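PDB 6WON: YohF from Salmonella typhimurium, which probably acts as an acetoin dehydrogenase, an oxidoreductase of the short-chain dehydrogenase/reductase family. Local coordinates for residues I210-P213 / H217-A220; G203-P206 / R212-S215; I31-H36 / Q43-K48. One frame throughout, in Å; residues are numbered along the deposited sequence.

Overall arrangement
From the N terminus, contact 3 comes first: strand 30-35 turns through a short connection into helix 39-50, and 43-48 settles back over 31-36, within the Rossmann-type sheet-and-helix core. The other two contacts follow much later, after strand 178-185. Contact 2 closes the loop between 203-206 and 212-215, and contact 1, opening at 210, runs on to the first turn of helix 216-226. Their spans therefore cross, sharing R212 and P213, with centres about 8 Å apart and a probable backbone bond from E205 to A211 between them. Both reach the second subunit. Contact 3 stands apart, its centre about 23 Å from that of contact 1 and about 28 Å from that of contact 2.

Contact 1 of 3, residues I210-P213 / H217-A220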
loop_
_atom_site.group_PDB
_atom_site.type_symbol
_atom_site.label_atom_id
_atom_site.label_comp_id
_atom_site.label_asym_id
_atom_site.label_seq_id
_atom_site.Cartn_x
_atom_site.Cartn_y
_atom_site.Cartn_z
ATOM N N ILE B 210 7.597 2.239 19.349
ATOM C CA ILE B 210 8.180 1.378 20.375
ATOM C C ILE B 210 9.307 2.057 21.145
ATOM O O ILE B 210 9.751 1.534 22.174
ATOM C CB ILE B 210 8.666 0.062 19.728
ATOM C CG1 ILE B 210 8.770 -1.048 20.779
ATOM C CG2 ILE B 210 9.977 0.287 18.986
ATOM C CD1 ILE B 210 8.802 -2.432 20.194
ATOM N N ALA B 211 9.771 3.213 20.674
ATOM C CA ALA B 211 10.690 4.093 21.398
ATOM C C ALA B 211 12.102 3.522 21.523
ATOM O O ALA B 211 12.876 3.969 22.378
ATOM C CB ALA B 211 10.146 4.462 22.790
ATOM N N ARG B 212 12.481 2.574 20.674
ATOM C CA ARG B 212 13.834 2.034 20.702
ATOM C C ARG B 212 14.159 1.490 19.320
ATOM O O ARG B 212 13.249 1.180 18.542
ATOM C CB ARG B 212 13.976 0.930 21.765
ATOM C CG ARG B 212 13.153 -0.330 21.470
ATOM C CD ARG B 212 13.626 -1.521 22.299
ATOM N NE ARG B 212 12.759 -2.698 22.184
ATOM C CZ ARG B 212 12.872 -3.624 21.231
ATOM N NH1 ARG B 212 13.802 -3.501 20.290
ATOM N NH2 ARG B 212 12.061 -4.680 21.220
ATOM N N PRO B 213 15.440 1.374 18.976
ATOM C CA PRO B 213 15.797 0.639 17.765
ATOM C C PRO B 213 15.557 -0.847 17.980
ATOM O O PRO B 213 15.352 -1.319 19.103
ATOM C CB PRO B 213 17.278 0.967 17.564
ATOM C CG PRO B 213 17.778 1.254 18.923
ATOM C CD PRO B 213 16.634 1.836 19.710
ATOM N N HIS B 217 18.738 -9.669 16.221
ATOM C CA HIS B 217 17.943 -10.879 16.420
ATOM C C HIS B 217 16.483 -10.665 16.014
ATOM O O HIS B 217 15.854 -11.567 15.454
ATOM C CB HIS B 217 18.027 -11.347 17.871
ATOM C CG HIS B 217 17.141 -12.517 18.164
ATOM N ND1 HIS B 217 17.390 -13.780 17.666
ATOM C CD2 HIS B 217 15.985 -12.611 18.868
ATOM C CE1 HIS B 217 16.439 -14.606 18.069
ATOM N NE2 HIS B 217 15.573 -13.921 18.798
ATOM N N GLU B 218 15.940 -9.463 16.235
ATOM C CA GLU B 218 14.543 -9.222 15.879
ATOM C C GLU B 218 14.312 -9.208 14.367
ATOM O O GLU B 218 13.161 -9.348 13.925
ATOM C CB GLU B 218 14.045 -7.915 16.538
ATOM C CG GLU B 218 13.744 -8.105 18.035
ATOM C CD GLU B 218 13.620 -6.809 18.857
ATOM O OE1 GLU B 218 14.202 -5.761 18.488
ATOM O OE2 GLU B 218 12.933 -6.863 19.902
ATOM N N ILE B 219 15.360 -9.053 13.559
ATOM C CA ILE B 219 15.230 -9.306 12.120
ATOM C C ILE B 219 15.527 -10.762 11.793
ATOM O O ILE B 219 14.793 -11.410 11.040
ATOM C CB ILE B 219 16.156 -8.371 11.316
ATOM C CG1 ILE B 219 15.899 -6.911 11.666
ATOM C CG2 ILE B 219 15.955 -8.607 9.825
ATOM C CD1 ILE B 219 14.446 -6.498 11.439
ATOM N N ALA B 220 16.627 -11.284 12.338
ATOM C CA ALA B 220 17.039 -12.656 12.047
ATOM C C ALA B 220 15.929 -13.660 12.357
ATOM O O ALA B 220 15.726 -14.619 11.607
ATOM C CB ALA B 220 18.308 -12.988 12.834
#
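R212 reaches E218 across the short gap between the loop and helix 216-226, meeting it end-on with two nitrogens, one for each carboxylate oxygen. NH1 gives a nearly straight bond to E218 OE1 (2.9 Å, 168°) almost in the guanidinium plane, while NH2 binds E218 OE2 at 2.7 Å and somewhat more bent. Both oxygens use their syn lone pairs, and the two flat groups are nearly coplanar, 17° apart. The chain of R212 runs extended from CG to NE, which carries the charge out to the helix. P213 follows, and R212 NH1 also gives a bond, bent to 144°, to P213 O (2.9 Å), so the guanidinium is held back toward its own backbone.

E218 is buried and each oxygen has a further partner. OE1 accepts the backbone N-H of S215, the N-cap residue, whose OG in turn caps E218 N: a capping box at the start of the helix. OE2 is bonded by S232 OG of the second subunit, so the salt bridge also lies at the subunit interface. Beyond E218, the helix turns I219 onto strand 178-185 and A220 onto helix 15-27.

Contact 2 of 3, residues G203-P206 / R212-S215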
loop_
_atom_site.group_PDB
_atom_site.type_symbol
_atom_site.label_atom_id
_atom_site.label_comp_id
_atom_site.label_asym_id
_atom_site.label_seq_id
_atom_site.Cartn_x
_atom_site.Cartn_y
_atom_site.Cartn_z
ATOM N N GLY B 203 13.178 3.826 25.376
ATOM C CA GLY B 203 13.132 5.273 25.380
ATOM C C GLY B 203 14.246 5.961 24.613
ATOM O O GLY B 203 14.306 7.198 24.618
ATOM N N SER B 204 15.112 5.209 23.929
ATOM C CA SER B 204 16.262 5.816 23.266
ATOM C C SER B 204 15.951 6.342 21.870
ATOM O O SER B 204 16.766 7.089 21.315
ATOM C CB SER B 204 17.417 4.812 23.190
ATOM O OG SER B 204 17.010 3.599 22.577
ATOM N N GLU B 205 14.813 5.964 21.279
ATOM C CA GLU B 205 14.371 6.492 19.989
ATOM C C GLU B 205 12.931 6.979 20.119
ATOM O O GLU B 205 11.992 6.300 19.677
ATOM C CB GLU B 205 14.483 5.445 18.881
ATOM C CG GLU B 205 15.907 5.018 18.547
ATOM C CD GLU B 205 16.695 6.079 17.786
ATOM O OE1 GLU B 205 16.103 7.109 17.369
ATOM O OE2 GLU B 205 17.911 5.874 17.611
ATOM N N PRO B 206 12.724 8.170 20.690
ATOM C CA PRO B 206 11.349 8.644 20.943
ATOM C C PRO B 206 10.498 8.834 19.692
ATOM O O PRO B 206 9.263 8.828 19.798
ATOM C CB PRO B 206 11.568 9.977 21.667
ATOM C CG PRO B 206 12.957 9.900 22.206
ATOM C CD PRO B 206 13.737 9.090 21.229
ATOM N N ARG B 212 12.481 2.574 20.674
ATOM C CA ARG B 212 13.834 2.034 20.702
ATOM C C ARG B 212 14.159 1.490 19.320
ATOM O O ARG B 212 13.249 1.180 18.542
ATOM C CB ARG B 212 13.976 0.930 21.765
ATOM C CG ARG B 212 13.153 -0.330 21.470
ATOM C CD ARG B 212 13.626 -1.521 22.299
ATOM N NE ARG B 212 12.759 -2.698 22.184
ATOM C CZ ARG B 212 12.872 -3.624 21.231
ATOM N NH1 ARG B 212 13.802 -3.501 20.290
ATOM N NH2 ARG B 212 12.061 -4.680 21.220
ATOM N N PRO B 213 15.440 1.374 18.976
ATOM C CA PRO B 213 15.797 0.639 17.765
ATOM C C PRO B 213 15.557 -0.847 17.980
ATOM O O PRO B 213 15.352 -1.319 19.103
ATOM C CB PRO B 213 17.278 0.967 17.564
ATOM C CG PRO B 213 17.778 1.254 18.923
ATOM C CD PRO B 213 16.634 1.836 19.710
ATOM N N GLY B 214 15.539 -1.578 16.873
ATOM C CA GLY B 214 15.462 -3.018 16.946
ATOM C C GLY B 214 16.822 -3.651 17.155
ATOM O O GLY B 214 17.863 -3.029 16.947
ATOM N N SER B 215 16.802 -4.899 17.614
ATOM C CA SER B 215 17.999 -5.725 17.658
ATOM C C SER B 215 18.150 -6.470 16.337
ATOM O O SER B 215 17.196 -6.614 15.572
ATOM C CB SER B 215 17.927 -6.727 18.811
ATOM O OG SER B 215 16.971 -7.737 18.509
#
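P213 presents its five-membered ring to both S204 and E205. Over one face stands the CG methylene of E205, toward the N-CD side of the ring, with E205 CG 3.5 Å from P213 CD. At the CD corner, close to the mean plane of the ring, comes the hydroxyl of S204, its OG 3.4 Å from P213 CD. The two side chains thus reach the same ring carbon from different directions, and E205 crosses the ring at about a right angle. The first torsion of E205 (chi1 -66°) puts CG over the proline, and the bend at chi2 (-73°) sets the direction of the carboxylate, which rises away from that face.

Next to the ring, at E205 and R212, the backbones draw close. E205 CA and R212 CA are 4.5 Å apart, and E205 CB rests 3.9 Å from R212 CA. This closes a tight loop, 203-206 folding back onto 212-215; the backbone bond between E205 and A211 pins its neck. The whole excursion lies between strand 178-185 and helix 216-226, where short-chain dehydrogenases generally carry their substrate-binding loop, a region that is often mobile; here residues 191-200, just before this contact, are not modelled.

S204 OG has its polar partner in E201 O, so against R212 and P213 it acts through van der Waals contact: its OG is 4.0 Å from R212 CA and 4.1 Å from R212 CB. From that CB, R212 leads away from S204 toward E218. The carbonyl O of R212 is hydrogen-bonded to Y233 OH of the second subunit, and farther on G214 makes backbone bonds with A187 and A189.

Contact 3 of 3, residues I31-H36 / Q43-K48; sequences IGITWH and QETAKK
Strand 30-35 and helix 39-50 are the first two elements of a beta-alpha-beta unit that ends in strand 56-60, and I33 of the strand meets T45 and A46 of the helix where the two pack. Here I33 aims its side chain at the helix and does the touching with its terminal methyl. I33 CD1 lies 3.8 Å from T45 CG2, and it presses equally onto the backbone of the helix, 3.7 Å from A46 N. A46 adds its methyl, with I33 CD1 4.0 Å from A46 CB, so one methyl group sits in the notch between two successive helix residues. One carbon back toward the strand, I33 CG1 is 4.1 Å from T45 CG2. The nearest CA atoms, those of I33 and A46, are 7.4 Å apart, and the side chain of I33 spans this separation to bring CD1 against A46.

In the Rossmann fold of this family, such helices cover the faces of the parallel sheet, and the apolar patch here is widened by T58 of strand 56-60, which touches both I33 and A46, and by A42 of the helix, which packs on I33.

T45 divides its two branches. CG2, anti to the backbone N, faces I33, while OG1 at chi1 -56° sits beside that N and has its main hydrogen-bond partner in G41 O, one turn back in the helix. S12 O is also within bonding reach, so the single hydroxyl proton is presumably shared or alternates between the two carbonyls. S12 lies in the loop between strand 6-9 and helix 15-27, the place of the glycine-rich cofactor-binding motif in short-chain dehydrogenases. T34, next in the strand, points away from the helix, and its OG1 bonds A11 N of that same loop.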
loop_
_atom_site.group_PDB
_atom_site.type_symbol
_atom_site.label_atom_id
_atom_site.label_comp_id
_atom_site.label_asym_id
_atom_site.label_seq_id
_atom_site.Cartn_x
_atom_site.Cartn_y
_atom_site.Cartn_z
ATOM N N ILE B 31 26.417 -23.005 6.209
ATOM C CA ILE B 31 26.347 -21.549 6.080
ATOM C C ILE B 31 27.457 -21.052 5.160
ATOM O O ILE B 31 28.629 -21.381 5.356
ATOM C CB ILE B 31 26.460 -20.854 7.450
ATOM C CG1 ILE B 31 25.200 -21.088 8.266
ATOM C CG2 ILE B 31 26.717 -19.369 7.271
ATOM C CD1 ILE B 31 23.949 -20.652 7.560
ATOM N N GLY B 32 27.085 -20.223 4.179
ATOM C CA GLY B 32 28.039 -19.395 3.466
ATOM C C GLY B 32 27.973 -17.957 3.951
ATOM O O GLY B 32 26.890 -17.370 4.051
ATOM N N ILE B 33 29.150 -17.395 4.231
ATOM C CA ILE B 33 29.312 -16.056 4.793
ATOM C C ILE B 33 30.131 -15.228 3.812
ATOM O O ILE B 33 31.222 -15.647 3.413
ATOM C CB ILE B 33 30.014 -16.121 6.166
ATOM C CG1 ILE B 33 29.099 -16.726 7.227
ATOM C CG2 ILE B 33 30.542 -14.760 6.598
ATOM C CD1 ILE B 33 29.845 -17.616 8.230
ATOM N N THR B 34 29.623 -14.057 3.421
ATOM C CA THR B 34 30.428 -13.135 2.624
ATOM C C THR B 34 30.742 -11.883 3.431
ATOM O O THR B 34 29.996 -11.501 4.340
ATOM C CB THR B 34 29.760 -12.751 1.292
ATOM O OG1 THR B 34 28.835 -11.657 1.476
ATOM C CG2 THR B 34 29.052 -13.943 0.690
ATOM N N TRP B 35 31.872 -11.255 3.095
ATOM C CA TRP B 35 32.360 -10.081 3.799
ATOM C C TRP B 35 33.005 -9.119 2.808
ATOM O O TRP B 35 33.634 -9.532 1.825
ATOM C CB TRP B 35 33.373 -10.462 4.893
ATOM C CG TRP B 35 34.549 -11.270 4.399
ATOM C CD1 TRP B 35 34.610 -12.628 4.267
ATOM C CD2 TRP B 35 35.836 -10.771 3.994
ATOM N NE1 TRP B 35 35.849 -13.005 3.803
ATOM C CE2 TRP B 35 36.620 -11.887 3.624
ATOM C CE3 TRP B 35 36.398 -9.488 3.898
ATOM C CZ2 TRP B 35 37.936 -11.764 3.166
ATOM C CZ3 TRP B 35 37.713 -9.368 3.442
ATOM C CH2 TRP B 35 38.463 -10.501 3.080
ATOM N N HIS B 36 32.860 -7.839 3.065
ATOM C CA HIS B 36 33.391 -6.823 2.206
ATOM C C HIS B 36 34.789 -6.387 2.635
ATOM O O HIS B 36 35.661 -6.476 1.872
ATOM C CB HIS B 36 32.459 -5.665 2.126
ATOM C CG HIS B 36 32.997 -4.515 1.351
ATOM N ND1 HIS B 36 32.958 -4.453 -0.017
ATOM C CD2 HIS B 36 33.597 -3.383 1.760
ATOM C CE1 HIS B 36 33.503 -3.331 -0.415
ATOM N NE2 HIS B 36 33.907 -2.667 0.643
ATOM N N GLN B 43 35.364 -14.470 9.968
ATOM C CA GLN B 43 35.952 -15.655 10.579
ATOM C C GLN B 43 35.338 -15.933 11.940
ATOM O O GLN B 43 35.250 -17.093 12.352
ATOM C CB GLN B 43 37.470 -15.494 10.694
ATOM C CG GLN B 43 38.155 -15.309 9.343
ATOM C CD GLN B 43 39.652 -15.016 9.433
ATOM O OE1 GLN B 43 40.189 -14.725 10.507
ATOM N NE2 GLN B 43 40.332 -15.082 8.287
ATOM N N GLU B 44 34.903 -14.894 12.648
ATOM C CA GLU B 44 34.266 -15.124 13.938
ATOM C C GLU B 44 32.855 -15.678 13.780
ATOM O O GLU B 44 32.413 -16.496 14.598
ATOM C CB GLU B 44 34.255 -13.830 14.750
ATOM C CG GLU B 44 33.825 -14.008 16.196
ATOM C CD GLU B 44 34.692 -14.988 17.004
ATOM O OE1 GLU B 44 34.328 -15.238 18.175
ATOM O OE2 GLU B 44 35.739 -15.476 16.505
ATOM N N THR B 45 32.136 -15.253 12.744
ATOM C CA THR B 45 30.817 -15.815 12.497
ATOM C C THR B 45 30.912 -17.288 12.110
ATOM O O THR B 45 30.113 -18.111 12.572
ATOM C CB THR B 45 30.114 -15.007 11.408
ATOM O OG1 THR B 45 30.079 -13.628 11.804
ATOM C CG2 THR B 45 28.691 -15.523 11.176
ATOM N N ALA B 46 31.903 -17.642 11.284
ATOM C CA ALA B 46 32.087 -19.041 10.911
ATOM C C ALA B 46 32.466 -19.893 12.118
ATOM O O ALA B 46 31.967 -21.017 12.270
ATOM C CB ALA B 46 33.143 -19.150 9.813
ATOM N N LYS B 47 33.355 -19.376 12.975
ATOM C CA LYS B 47 33.696 -20.059 14.217
ATOM C C LYS B 47 32.440 -20.407 15.009
ATOM O O LYS B 47 32.206 -21.573 15.346
ATOM C CB LYS B 47 34.636 -19.178 15.050
ATOM C CG LYS B 47 35.004 -19.761 16.420
ATOM C CD LYS B 47 36.027 -18.903 17.162
ATOM C CE LYS B 47 36.923 -19.771 18.023
ATOM N NZ LYS B 47 38.043 -18.998 18.633
ATOM N N LYS B 48 31.609 -19.403 15.306
ATOM C CA LYS B 48 30.413 -19.656 16.104
ATOM C C LYS B 48 29.425 -20.545 15.359
ATOM O O LYS B 48 28.782 -21.404 15.971
ATOM C CB LYS B 48 29.764 -18.333 16.498
ATOM C CG LYS B 48 30.710 -17.383 17.224
ATOM C CD LYS B 48 29.928 -16.275 17.933
ATOM C CE LYS B 48 30.578 -14.899 17.758
ATOM N NZ LYS B 48 31.862 -14.787 18.507
#